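Local coordinates for natterin-like protein (Lethenteron camtschaticum, PDB 6IUL), which probably acts as a cytotoxic immune protein of lampreys, joining a jacalin-like lectin domain to an aerolysin-type pore-forming module that would perforate target membranes, at residues 147-152 with 281-286; 3-8 with 289-294; 123-128 with 141-146; 200-205 with 238-243. All coordinates share one frame; numbering follows the deposited sequence.

Interaction 1: 147-152 with 281-286; sequences KSSVIQ and LRITCV. Unlike the reference sequence in segment 281-286: Val286 (reference Met).
The carbonyl oxygen of Thr284 is held by two successive amides, Lys147 N at 2.7 Å and Ser148 N at 3.0 Å, both in the carbonyl plane. Two residues facing one make this a classic beta bulge, placed where the chain turns a corner before strand 148-152. Past it the antiparallel pairing is regular: Thr284 N donates to Ser148 O, while Val150 and Arg282 exchange two bonds, with Arg282 N to Val150 O (2.9 Å) almost straight at 177°. A water bridges the two strands on the face bearing Ser148, Val150, Arg282 and Thr284. It bonds to Ser148 OG (2.8 Å) and Thr284 OG1 (2.6 Å) and donates to Arg282 O. Also on this face, the Gln152 amide stands at 74° to the guanidinium of Arg282; Gln152 NE2 and Arg282 NH1 are both donors and do not bond, and the charge goes instead to a salt bridge from Arg282 NE to Asp292. On the opposite face the packing is largely apolar: Ile151 CG1 meets Leu281 CD1 at 4.0 Å and Ser149 OG lies against Ile283 CG1 at 3.8 Å. Leu281 CG is anti to the backbone N (chi1 171°), which carries CD1 to Ile151. Leu295 of strand 290-313 packs on Ile151 and Leu281, and Phe210 on Ser149 and Ile283. Strand 135-155 thus runs between strands 260-285 and 212-223, bonded to Ser213 and Lys215 of the latter.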
loop_
_atom_site.group_PDB
_atom_site.type_symbol
_atom_site.label_atom_id
_atom_site.label_comp_id
_atom_site.label_asym_id
_atom_site.label_seq_id
_atom_site.Cartn_x
_atom_site.Cartn_y
_atom_site.Cartn_z
ATOM N N LYS A 147 11.314 -14.555 14.135
ATOM C CA LYS A 147 11.880 -14.536 12.795
ATOM C C LYS A 147 10.802 -14.169 11.783
ATOM O O LYS A 147 11.043 -13.357 10.910
ATOM C CB LYS A 147 12.451 -15.887 12.424
ATOM C CG LYS A 147 12.976 -15.933 10.991
ATOM C CD LYS A 147 13.719 -17.209 10.628
ATOM C CE LYS A 147 14.097 -17.132 9.147
ATOM N NZ LYS A 147 14.844 -18.329 8.644
ATOM N N SER A 148 9.636 -14.800 11.867
ATOM C CA SER A 148 8.540 -14.496 10.913
ATOM C C SER A 148 7.156 -14.782 11.463
ATOM O O SER A 148 6.984 -15.571 12.375
ATOM C CB SER A 148 8.716 -15.298 9.616
ATOM O OG SER A 148 8.614 -16.730 9.848
ATOM N N SER A 149 6.175 -14.154 10.849
ATOM C CA SER A 149 4.767 -14.304 11.213
ATOM C C SER A 149 3.981 -14.381 9.936
ATOM O O SER A 149 3.844 -13.384 9.219
ATOM C CB SER A 149 4.291 -13.098 12.013
ATOM O OG SER A 149 4.957 -13.057 13.247
ATOM N N VAL A 150 3.476 -15.566 9.642
ATOM C CA VAL A 150 2.976 -15.856 8.301
ATOM C C VAL A 150 1.639 -16.550 8.380
ATOM O O VAL A 150 1.475 -17.565 9.061
ATOM C CB VAL A 150 3.933 -16.748 7.495
ATOM C CG1 VAL A 150 3.420 -16.862 6.068
ATOM C CG2 VAL A 150 5.329 -16.162 7.418
ATOM N N ILE A 151 0.677 -15.989 7.674
ATOM C CA ILE A 151 -0.642 -16.569 7.577
ATOM C C ILE A 151 -0.620 -17.498 6.352
ATOM O O ILE A 151 -0.218 -17.103 5.270
ATOM C CB ILE A 151 -1.693 -15.494 7.398
ATOM C CG1 ILE A 151 -1.799 -14.662 8.670
ATOM C CG2 ILE A 151 -3.032 -16.133 7.059
ATOM C CD1 ILE A 151 -2.662 -13.435 8.537
ATOM N N GLN A 152 -1.038 -18.732 6.547
ATOM C CA GLN A 152 -0.935 -19.763 5.525
ATOM C C GLN A 152 -2.125 -20.713 5.610
ATOM O O GLN A 152 -3.055 -20.468 6.375
ATOM C CB GLN A 152 0.395 -20.508 5.651
ATOM C CG GLN A 152 0.589 -21.336 6.891
ATOM C CD GLN A 152 2.088 -21.503 7.219
ATOM O OE1 GLN A 152 2.822 -20.524 7.486
ATOM N NE2 GLN A 152 2.542 -22.739 7.214
ATOM N N LEU A 281 -2.154 -18.892 11.449
ATOM C CA LEU A 281 -1.045 -17.986 11.717
ATOM C C LEU A 281 0.096 -18.784 12.318
ATOM O O LEU A 281 -0.057 -19.413 13.368
ATOM C CB LEU A 281 -1.474 -16.875 12.666
ATOM C CG LEU A 281 -0.321 -15.998 13.191
ATOM C CD1 LEU A 281 0.300 -15.242 12.056
ATOM C CD2 LEU A 281 -0.832 -15.021 14.217
ATOM N N ARG A 282 1.230 -18.812 11.647
ATOM C CA ARG A 282 2.405 -19.447 12.206
ATOM C C ARG A 282 3.479 -18.406 12.501
ATOM O O ARG A 282 3.984 -17.736 11.594
ATOM C CB ARG A 282 2.975 -20.489 11.263
ATOM C CG ARG A 282 4.279 -21.090 11.757
ATOM C CD ARG A 282 4.612 -22.397 11.071
ATOM N NE ARG A 282 3.667 -23.432 11.487
ATOM C CZ ARG A 282 3.363 -24.508 10.766
ATOM N NH1 ARG A 282 3.897 -24.718 9.570
ATOM N NH2 ARG A 282 2.519 -25.394 11.253
ATOM N N ILE A 283 3.858 -18.332 13.764
ATOM C CA ILE A 283 4.931 -17.475 14.203
ATOM C C ILE A 283 6.145 -18.345 14.439
ATOM O O ILE A 283 6.123 -19.220 15.278
ATOM C CB ILE A 283 4.560 -16.751 15.501
ATOM C CG1 ILE A 283 3.353 -15.846 15.228
ATOM C CG2 ILE A 283 5.754 -15.952 16.044
ATOM C CD1 ILE A 283 2.729 -15.245 16.468
ATOM N N THR A 284 7.213 -18.064 13.714
ATOM C CA THR A 284 8.436 -18.801 13.846
ATOM C C THR A 284 9.459 -17.947 14.548
ATOM O O THR A 284 9.741 -16.809 14.134
ATOM C CB THR A 284 8.947 -19.237 12.459
ATOM O OG1 THR A 284 7.898 -19.989 11.804
ATOM C CG2 THR A 284 10.225 -20.073 12.552
ATOM N N CYS A 285 10.030 -18.516 15.611
ATOM C CA CYS A 285 11.036 -17.825 16.399
ATOM C C CYS A 285 12.438 -18.001 15.825
ATOM O O CYS A 285 12.715 -18.977 15.127
ATOM C CB CYS A 285 11.022 -18.360 17.835
ATOM S SG CYS A 285 9.496 -18.057 18.700
ATOM N N VAL A 286 13.312 -17.051 16.144
ATOM C CA VAL A 286 14.729 -17.156 15.853
ATOM C C VAL A 286 15.344 -18.455 16.366
ATOM O O VAL A 286 16.190 -19.017 15.686
ATOM C CB VAL A 286 15.490 -15.959 16.489
ATOM C CG1 VAL A 286 16.989 -16.082 16.346
ATOM C CG2 VAL A 286 15.051 -14.679 15.836
HETATM O O HOH W 1 6.471 -18.385 10.330
#

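Interaction 2: 3-8 with 289-294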
loop_
_atom_site.group_PDB
_atom_site.type_symbol
_atom_site.label_atom_id
_atom_site.label_comp_id
_atom_site.label_asym_id
_atom_site.label_seq_id
_atom_site.Cartn_x
_atom_site.Cartn_y
_atom_site.Cartn_z
ATOM N N VAL A 3 14.012 -26.573 22.295
ATOM C CA VAL A 3 13.678 -25.142 22.363
ATOM C C VAL A 3 12.177 -24.906 22.405
ATOM O O VAL A 3 11.397 -25.735 21.947
ATOM C CB VAL A 3 14.300 -24.305 21.205
ATOM C CG1 VAL A 3 15.812 -24.279 21.299
ATOM C CG2 VAL A 3 13.861 -24.826 19.845
ATOM N N TYR A 4 11.796 -23.731 22.920
ATOM C CA TYR A 4 10.401 -23.373 23.129
ATOM C C TYR A 4 10.065 -22.007 22.505
ATOM O O TYR A 4 10.929 -21.130 22.383
ATOM C CB TYR A 4 10.094 -23.357 24.640
ATOM C CG TYR A 4 10.417 -24.661 25.337
ATOM C CD1 TYR A 4 9.495 -25.703 25.367
ATOM C CD2 TYR A 4 11.672 -24.872 25.927
ATOM C CE1 TYR A 4 9.794 -26.909 25.991
ATOM C CE2 TYR A 4 11.976 -26.070 26.568
ATOM C CZ TYR A 4 11.030 -27.078 26.594
ATOM O OH TYR A 4 11.335 -28.263 27.216
ATOM N N PRO A 5 8.809 -21.830 22.097
ATOM C CA PRO A 5 8.363 -20.579 21.513
ATOM C C PRO A 5 8.127 -19.452 22.513
ATOM O O PRO A 5 8.018 -18.294 22.087
ATOM C CB PRO A 5 7.036 -20.966 20.841
ATOM C CG PRO A 5 6.526 -22.117 21.639
ATOM C CD PRO A 5 7.738 -22.861 22.120
ATOM N N THR A 6 8.041 -19.787 23.815
ATOM C CA THR A 6 7.812 -18.812 24.864
ATOM C C THR A 6 8.832 -18.923 25.988
ATOM O O THR A 6 9.477 -19.921 26.155
ATOM C CB THR A 6 6.416 -18.901 25.490
ATOM O OG1 THR A 6 6.288 -20.120 26.218
ATOM C CG2 THR A 6 5.343 -18.872 24.467
ATOM N N THR A 7 9.022 -17.833 26.721
ATOM C CA THR A 7 9.954 -17.773 27.825
ATOM C C THR A 7 9.237 -17.121 29.005
ATOM O O THR A 7 8.463 -16.145 28.830
ATOM C CB THR A 7 11.253 -16.995 27.483
ATOM O OG1 THR A 7 12.060 -16.882 28.653
ATOM C CG2 THR A 7 10.996 -15.574 26.993
ATOM N N LEU A 8 9.504 -17.651 30.201
ATOM C CA LEU A 8 8.798 -17.276 31.418
ATOM C C LEU A 8 9.740 -17.396 32.615
ATOM O O LEU A 8 10.306 -18.500 32.866
ATOM C CB LEU A 8 7.644 -18.233 31.619
ATOM C CG LEU A 8 6.905 -18.123 32.948
ATOM C CD1 LEU A 8 6.311 -16.715 33.171
ATOM C CD2 LEU A 8 5.813 -19.188 32.944
ATOM N N ALA A 289 11.785 -22.595 17.225
ATOM C CA ALA A 289 10.486 -23.080 17.673
ATOM C C ALA A 289 9.428 -22.273 16.976
ATOM O O ALA A 289 9.738 -21.290 16.332
ATOM C CB ALA A 289 10.346 -22.984 19.212
ATOM N N SER A 290 8.165 -22.660 17.142
ATOM C CA SER A 290 7.091 -21.964 16.508
ATOM C C SER A 290 5.779 -22.052 17.308
ATOM O O SER A 290 5.615 -22.845 18.235
ATOM C CB SER A 290 6.866 -22.506 15.072
ATOM O OG SER A 290 6.280 -23.790 15.128
ATOM N N LEU A 291 4.840 -21.229 16.882
ATOM C CA LEU A 291 3.549 -21.052 17.531
ATOM C C LEU A 291 2.463 -20.956 16.449
ATOM O O LEU A 291 2.543 -20.114 15.546
ATOM C CB LEU A 291 3.599 -19.731 18.272
ATOM C CG LEU A 291 2.679 -19.547 19.442
ATOM C CD1 LEU A 291 3.017 -20.626 20.467
ATOM C CD2 LEU A 291 2.865 -18.154 20.008
ATOM N N ASP A 292 1.452 -21.800 16.551
ATOM C CA ASP A 292 0.340 -21.806 15.618
ATOM C C ASP A 292 -0.931 -21.277 16.255
ATOM O O ASP A 292 -1.251 -21.623 17.389
ATOM C CB ASP A 292 0.101 -23.226 15.126
ATOM C CG ASP A 292 1.213 -23.721 14.186
ATOM O OD1 ASP A 292 2.178 -22.969 13.894
ATOM O OD2 ASP A 292 1.114 -24.873 13.717
ATOM N N ALA A 293 -1.651 -20.422 15.532
ATOM C CA ALA A 293 -2.964 -19.979 15.970
ATOM C C ALA A 293 -3.951 -20.033 14.790
ATOM O O ALA A 293 -3.746 -19.384 13.776
ATOM C CB ALA A 293 -2.903 -18.561 16.529
ATOM N N PRO A 294 -5.039 -20.794 14.941
ATOM C CA PRO A 294 -6.069 -20.817 13.907
ATOM C C PRO A 294 -6.719 -19.446 13.743
ATOM O O PRO A 294 -6.885 -18.718 14.702
ATOM C CB PRO A 294 -7.082 -21.868 14.417
ATOM C CG PRO A 294 -6.809 -21.995 15.894
ATOM C CD PRO A 294 -5.348 -21.663 16.101
#
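Tyr4 O, on the peptide unit that rests against Ala289, is gripped by two side-chain amides, those of Asn144 and Asn287. The same Asn287 accepts from Ala289 N through its OD1, so one side chain tethers both segments although no hydrogen bond runs directly between them. What joins 3-8 to 289-294 is contact of carbon with carbon and carbonyl. The Ala289 methyl is the centre of it: CB sits 3.4 Å from Tyr4 C and 3.5 Å from Pro5 N, pressed against the flat peptide that links them. Two neighbours hem in that methyl, Val3 CG2 at 4.0 Å from Ala289 CB and Pro5 CD at 3.9 Å from it. With CG1 of Val3 anti to the carbonyl carbon (chi1 -66°), the other branch, CG2, falls between N and C and meets the methyl. Further along, the proline ring leans on the start of strand 290-313, with Pro5 CB 3.5 Å from Ser290 O. At the ring's far end Pro5 CG touches Leu291 CD1 at 4.0 Å, the two side chains crossing at about a right angle. Beyond Pro5 the chain runs into strand 6-12, which pairs with 135-155, whereas Leu291 and Ala293 pair with strand 260-285. Val3, Pro5, Ala289 and Leu291 give a small apolar fit with no direct polar link; its orientation is probably set by the two asparagines and the sheet pairing of each segment.

Interaction 3: 123-128 with 141-146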
loop_
_atom_site.group_PDB
_atom_site.type_symbol
_atom_site.label_atom_id
_atom_site.label_comp_id
_atom_site.label_asym_id
_atom_site.label_seq_id
_atom_site.Cartn_x
_atom_site.Cartn_y
_atom_site.Cartn_z
ATOM N N ILE A 123 7.077 -9.183 23.191
ATOM C CA ILE A 123 5.652 -9.306 22.982
ATOM C C ILE A 123 5.128 -10.250 24.036
ATOM O O ILE A 123 5.476 -11.424 24.050
ATOM C CB ILE A 123 5.323 -9.898 21.590
ATOM C CG1 ILE A 123 5.973 -9.128 20.432
ATOM C CG2 ILE A 123 3.845 -10.017 21.402
ATOM C CD1 ILE A 123 5.542 -7.726 20.365
ATOM N N CYS A 124 4.273 -9.752 24.907
ATOM C CA CYS A 124 3.832 -10.488 26.042
ATOM C C CYS A 124 2.486 -11.173 25.819
ATOM O O CYS A 124 1.573 -10.557 25.249
ATOM C CB CYS A 124 3.752 -9.570 27.252
ATOM S SG CYS A 124 3.176 -10.353 28.789
ATOM N N LEU A 125 2.384 -12.453 26.220
ATOM C CA LEU A 125 1.158 -13.230 26.059
ATOM C C LEU A 125 0.331 -13.309 27.333
ATOM O O LEU A 125 -0.786 -13.843 27.308
ATOM C CB LEU A 125 1.467 -14.658 25.622
ATOM C CG LEU A 125 2.015 -14.883 24.206
ATOM C CD1 LEU A 125 2.547 -16.289 24.072
ATOM C CD2 LEU A 125 0.954 -14.568 23.171
ATOM N N GLY A 126 0.833 -12.798 28.449
ATOM C CA GLY A 126 0.083 -12.839 29.703
ATOM C C GLY A 126 1.027 -13.059 30.892
ATOM O O GLY A 126 2.239 -12.731 30.835
ATOM N N VAL A 127 0.494 -13.649 31.965
ATOM C CA VAL A 127 1.254 -13.860 33.208
ATOM C C VAL A 127 1.053 -15.235 33.790
ATOM O O VAL A 127 0.106 -15.908 33.464
ATOM C CB VAL A 127 0.855 -12.859 34.297
ATOM C CG1 VAL A 127 1.178 -11.441 33.850
ATOM C CG2 VAL A 127 -0.634 -13.003 34.631
ATOM N N GLN A 128 1.959 -15.632 34.669
ATOM C CA GLN A 128 1.853 -16.918 35.310
ATOM C C GLN A 128 2.563 -16.833 36.625
ATOM O O GLN A 128 3.626 -16.200 36.738
ATOM C CB GLN A 128 2.508 -18.016 34.444
ATOM C CG GLN A 128 2.354 -19.445 34.982
ATOM C CD GLN A 128 2.634 -20.509 33.900
ATOM O OE1 GLN A 128 2.091 -20.442 32.803
ATOM N NE2 GLN A 128 3.503 -21.465 34.219
ATOM N N ILE A 141 4.826 -13.987 30.539
ATOM C CA ILE A 141 5.024 -14.898 29.431
ATOM C C ILE A 141 5.338 -14.106 28.178
ATOM O O ILE A 141 4.519 -13.342 27.729
ATOM C CB ILE A 141 3.772 -15.735 29.140
ATOM C CG1 ILE A 141 3.400 -16.547 30.372
ATOM C CG2 ILE A 141 4.040 -16.749 28.029
ATOM C CD1 ILE A 141 2.026 -17.173 30.310
ATOM N N PHE A 142 6.524 -14.300 27.612
ATOM C CA PHE A 142 6.914 -13.630 26.386
ATOM C C PHE A 142 7.104 -14.622 25.251
ATOM O O PHE A 142 7.647 -15.712 25.458
ATOM C CB PHE A 142 8.249 -12.884 26.561
ATOM C CG PHE A 142 8.160 -11.682 27.418
ATOM C CD1 PHE A 142 7.602 -10.512 26.925
ATOM C CD2 PHE A 142 8.649 -11.702 28.737
ATOM C CE1 PHE A 142 7.488 -9.379 27.719
ATOM C CE2 PHE A 142 8.548 -10.568 29.529
ATOM C CZ PHE A 142 7.935 -9.412 29.022
ATOM N N ILE A 143 6.738 -14.208 24.043
ATOM C CA ILE A 143 7.175 -14.908 22.838
ATOM C C ILE A 143 8.660 -14.649 22.663
ATOM O O ILE A 143 9.135 -13.509 22.771
ATOM C CB ILE A 143 6.438 -14.403 21.555
ATOM C CG1 ILE A 143 4.947 -14.584 21.724
ATOM C CG2 ILE A 143 6.913 -15.191 20.331
ATOM C CD1 ILE A 143 4.131 -14.031 20.569
ATOM N N ASN A 144 9.400 -15.708 22.378
ATOM C CA ASN A 144 10.834 -15.552 22.130
ATOM C C ASN A 144 11.047 -14.741 20.849
ATOM O O ASN A 144 10.107 -14.510 20.091
ATOM C CB ASN A 144 11.500 -16.921 22.052
ATOM C CG ASN A 144 11.892 -17.451 23.404
ATOM O OD1 ASN A 144 12.536 -16.736 24.154
ATOM N ND2 ASN A 144 11.615 -18.751 23.673
ATOM N N ALA A 145 12.281 -14.289 20.618
ATOM C CA ALA A 145 12.580 -13.439 19.515
ATOM C C ALA A 145 12.031 -14.062 18.196
ATOM O O ALA A 145 12.211 -15.263 17.952
ATOM C CB ALA A 145 14.052 -13.207 19.390
ATOM N N ILE A 146 11.360 -13.223 17.399
ATOM C CA ILE A 146 10.592 -13.668 16.270
ATOM C C ILE A 146 11.361 -13.503 14.963
ATOM O O ILE A 146 11.974 -12.452 14.718
ATOM C CB ILE A 146 9.278 -12.896 16.169
ATOM C CG1 ILE A 146 8.392 -13.290 17.355
ATOM C CG2 ILE A 146 8.558 -13.165 14.853
ATOM C CD1 ILE A 146 7.150 -12.403 17.527
#
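Three backbone hydrogen bonds stitch Ile123, Leu125 and Gly126 to Ile141 and Ile143, across the two arms of a beta hairpin. Leu125 N gives the shortest, 2.8 Å to Ile141 O. Ile143 N approaches Ile123 O nearly head-on, with a C=O...N angle of 172°, whereas Ile141 N reaches Gly126 O at 2.9 Å from well above the carbonyl plane. Gly126 lies where the first arm kinks, and its positive phi of 144° belongs to a backbone region open in practice to glycine.

Sulfur and ring form a second group. Cys124 SG is anti to the backbone N (chi1 179°), which puts it over the face of Phe142, 4.9 Å from the ring centroid, while Cys124 CB touches CE1 of that ring at 3.8 Å. Ile123 O lies at the edge of the same ring. The thiol sulfur also takes a weak bond from Gly126 N.

Aliphatic packing makes up the rest. Leu125 CD1 meets Ile143 CG1 at 3.8 Å with the side chains roughly perpendicular, and Leu125 CB rests by Ile141 CG2 at 4.1 Å. Ile123 and Ile143 run side by side, CG2 of Ile123 against CD1 of Ile143. Ile141 CD1 reaches across to the backbone of the partner strand, near Val127 O.

Flanked by strands 6-12 and 17-22, the hairpin lies at the junction of the two parts in one continuous mixed sheet, its first arm in the jacalin-like range and its second running on into the pore-forming part. The chemistry is that of a buried seam: polar backbone atoms pair across it, and almost everything else is hydrocarbon, sulfur or ring.

Interaction 4: 200-205 with 238-243; sequences WSTTNK and HAVEES
His238 opens the second segment by setting its CB 4.0 Å from CZ3 of Trp200. The rings of His238 and Trp200 lie oblique to each other, planes 39° apart, with the centroid of the indole's six-membered ring 6.0 Å from that of the imidazole. The imidazole has its own polar contact: ND1 donates to Glu242 OE1 at 2.9 Å, on the syn side of the carboxylate and close to the imidazole plane.

Next comes Ala239, whose N reaches the other carboxylate oxygen, Glu242 OE2, at 2.8 Å from above the carboxylate plane. Glu242 therefore clasps two points of the bend with one side chain. The carbonyl of Ala239 faces the rim of the indole, its O 3.8 Å from Trp200 CZ3.

Of the second segment, Val240 carries most of the contact. Its O accepts from Trp200 N at 3.0 Å, nearly straight at 168°, and lies near the indole plane, at the ring's edge. Its CG1 is pushed against Trp200 O at 3.2 Å, a tight approach that goes with a chi1 of 149°, well off a staggered position. The same methyl meets Thr202 CG2 tip to tip at 4.0 Å. Thr202 OG1 turns elsewhere, to Glu207.

Beyond this the chain enters strand 241-256, where Glu242 pairs with Ser198. Trp200 itself is pinned by a bond from NE1 to Tyr156 OH and by an edge-to-face contact with Tyr277. The arrangement is a bend between successive strands, 228-238 and 241-256, lodged against the end of strand 184-200 in the long-stranded, aerolysin-like pore-forming part.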
loop_
_atom_site.group_PDB
_atom_site.type_symbol
_atom_site.label_atom_id
_atom_site.label_comp_id
_atom_site.label_asym_id
_atom_site.label_seq_id
_atom_site.Cartn_x
_atom_site.Cartn_y
_atom_site.Cartn_z
ATOM N N TRP A 200 -7.502 -9.313 3.785
ATOM C CA TRP A 200 -7.891 -10.335 4.754
ATOM C C TRP A 200 -8.021 -9.700 6.126
ATOM O O TRP A 200 -7.059 -9.125 6.631
ATOM C CB TRP A 200 -6.873 -11.433 4.797
ATOM C CG TRP A 200 -6.764 -12.286 3.568
ATOM C CD1 TRP A 200 -7.470 -13.435 3.300
ATOM C CD2 TRP A 200 -5.857 -12.112 2.472
ATOM N NE1 TRP A 200 -7.038 -13.983 2.132
ATOM C CE2 TRP A 200 -6.070 -13.178 1.588
ATOM C CE3 TRP A 200 -4.896 -11.147 2.152
ATOM C CZ2 TRP A 200 -5.363 -13.317 0.394
ATOM C CZ3 TRP A 200 -4.198 -11.265 0.979
ATOM C CH2 TRP A 200 -4.413 -12.365 0.109
ATOM N N SER A 201 -9.200 -9.804 6.729
ATOM C CA SER A 201 -9.481 -9.159 7.999
ATOM C C SER A 201 -8.599 -9.787 9.104
ATOM O O SER A 201 -8.263 -10.955 9.061
ATOM C CB SER A 201 -10.965 -9.255 8.354
ATOM O OG SER A 201 -11.309 -10.643 8.615
ATOM N N THR A 202 -8.248 -8.988 10.096
ATOM C CA THR A 202 -7.535 -9.487 11.266
ATOM C C THR A 202 -8.177 -8.951 12.532
ATOM O O THR A 202 -8.876 -7.966 12.488
ATOM C CB THR A 202 -6.050 -9.046 11.245
ATOM O OG1 THR A 202 -5.975 -7.643 11.378
ATOM C CG2 THR A 202 -5.361 -9.407 9.934
ATOM N N THR A 203 -7.940 -9.624 13.650
ATOM C CA THR A 203 -8.410 -9.149 14.967
ATOM C C THR A 203 -7.293 -9.229 16.003
ATOM O O THR A 203 -6.191 -9.687 15.721
ATOM C CB THR A 203 -9.589 -10.011 15.469
ATOM O OG1 THR A 203 -9.193 -11.401 15.497
ATOM C CG2 THR A 203 -10.802 -9.863 14.561
ATOM N N ASN A 204 -7.607 -8.808 17.218
ATOM C CA ASN A 204 -6.727 -8.968 18.386
ATOM C C ASN A 204 -5.410 -8.238 18.185
ATOM O O ASN A 204 -4.392 -8.604 18.773
ATOM C CB ASN A 204 -6.501 -10.451 18.654
ATOM C CG ASN A 204 -7.803 -11.193 18.920
ATOM O OD1 ASN A 204 -8.799 -10.590 19.247
ATOM N ND2 ASN A 204 -7.777 -12.519 18.787
ATOM N N LYS A 205 -5.431 -7.227 17.326
ATOM C CA LYS A 205 -4.249 -6.417 17.000
ATOM C C LYS A 205 -3.065 -7.155 16.429
ATOM O O LYS A 205 -1.928 -6.645 16.454
ATOM C CB LYS A 205 -3.801 -5.597 18.233
ATOM C CG LYS A 205 -4.846 -4.612 18.695
ATOM C CD LYS A 205 -4.332 -3.748 19.796
ATOM C CE LYS A 205 -5.144 -2.493 19.902
ATOM N NZ LYS A 205 -4.549 -1.699 21.000
ATOM N N HIS A 238 1.874 -11.992 0.217
ATOM C CA HIS A 238 1.074 -10.751 0.157
ATOM C C HIS A 238 1.060 -10.066 1.518
ATOM O O HIS A 238 1.182 -10.713 2.547
ATOM C CB HIS A 238 -0.386 -11.050 -0.238
ATOM C CG HIS A 238 -0.520 -11.816 -1.514
ATOM N ND1 HIS A 238 -0.405 -11.216 -2.754
ATOM C CD2 HIS A 238 -0.742 -13.130 -1.748
ATOM C CE1 HIS A 238 -0.555 -12.134 -3.694
ATOM N NE2 HIS A 238 -0.769 -13.300 -3.111
ATOM N N ALA A 239 0.892 -8.751 1.531
ATOM C CA ALA A 239 0.555 -8.087 2.764
ATOM C C ALA A 239 -0.923 -8.353 2.998
ATOM O O ALA A 239 -1.673 -8.701 2.079
ATOM C CB ALA A 239 0.847 -6.595 2.684
ATOM N N VAL A 240 -1.345 -8.157 4.233
ATOM C CA VAL A 240 -2.713 -8.404 4.625
ATOM C C VAL A 240 -3.690 -7.533 3.835
ATOM O O VAL A 240 -4.831 -7.920 3.591
ATOM C CB VAL A 240 -2.821 -8.199 6.150
ATOM C CG1 VAL A 240 -4.154 -7.704 6.568
ATOM C CG2 VAL A 240 -2.529 -9.503 6.865
ATOM N N GLU A 241 -3.253 -6.332 3.492
ATOM C CA GLU A 241 -4.023 -5.412 2.706
ATOM C C GLU A 241 -3.161 -4.919 1.564
ATOM O O GLU A 241 -2.034 -4.452 1.776
ATOM C CB GLU A 241 -4.553 -4.265 3.533
ATOM C CG GLU A 241 -5.852 -3.732 2.922
ATOM C CD GLU A 241 -6.874 -3.266 3.926
ATOM O OE1 GLU A 241 -6.738 -3.587 5.126
ATOM O OE2 GLU A 241 -7.830 -2.589 3.481
ATOM N N GLU A 242 -3.684 -5.046 0.343
ATOM C CA GLU A 242 -2.837 -4.922 -0.829
ATOM C C GLU A 242 -3.614 -4.406 -1.993
ATOM O O GLU A 242 -4.801 -4.682 -2.128
ATOM C CB GLU A 242 -2.240 -6.286 -1.198
ATOM C CG GLU A 242 -0.893 -6.147 -1.843
ATOM C CD GLU A 242 -0.066 -7.406 -1.740
ATOM O OE1 GLU A 242 -0.383 -8.359 -2.482
ATOM O OE2 GLU A 242 0.915 -7.411 -0.955
ATOM N N SER A 243 -2.957 -3.649 -2.861
ATOM C CA SER A 243 -3.590 -3.246 -4.108
ATOM C C SER A 243 -2.578 -3.369 -5.228
ATOM O O SER A 243 -1.376 -3.271 -4.994
ATOM C CB SER A 243 -4.145 -1.841 -3.997
ATOM O OG SER A 243 -3.153 -0.949 -4.401
#

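Overall arrangement
Interaction 3 is the buried one; interaction 1 is partly buried, and interactions 2 and 4 lie at the surface. Interactions 1 and 3 both use strand 135-155, the first pairing its later part with strand 260-285, the other its earlier part with strand 124-131, and they meet where Val286 N probably bonds to Ala145 O. Interaction 2 brings the N-terminus beside both, with probable bonds from Thr7 N to Phe142 O and from Ile283 N to Leu291 O. Interaction 4 lies farther from the lectin part, within the pore-forming part, and touches only interaction 1, through Ile151 and Val240. Regular strand pairing governs 1 and 3, apolar fit 2, and a bend whose Val240 O bonds Trp200 N, 4.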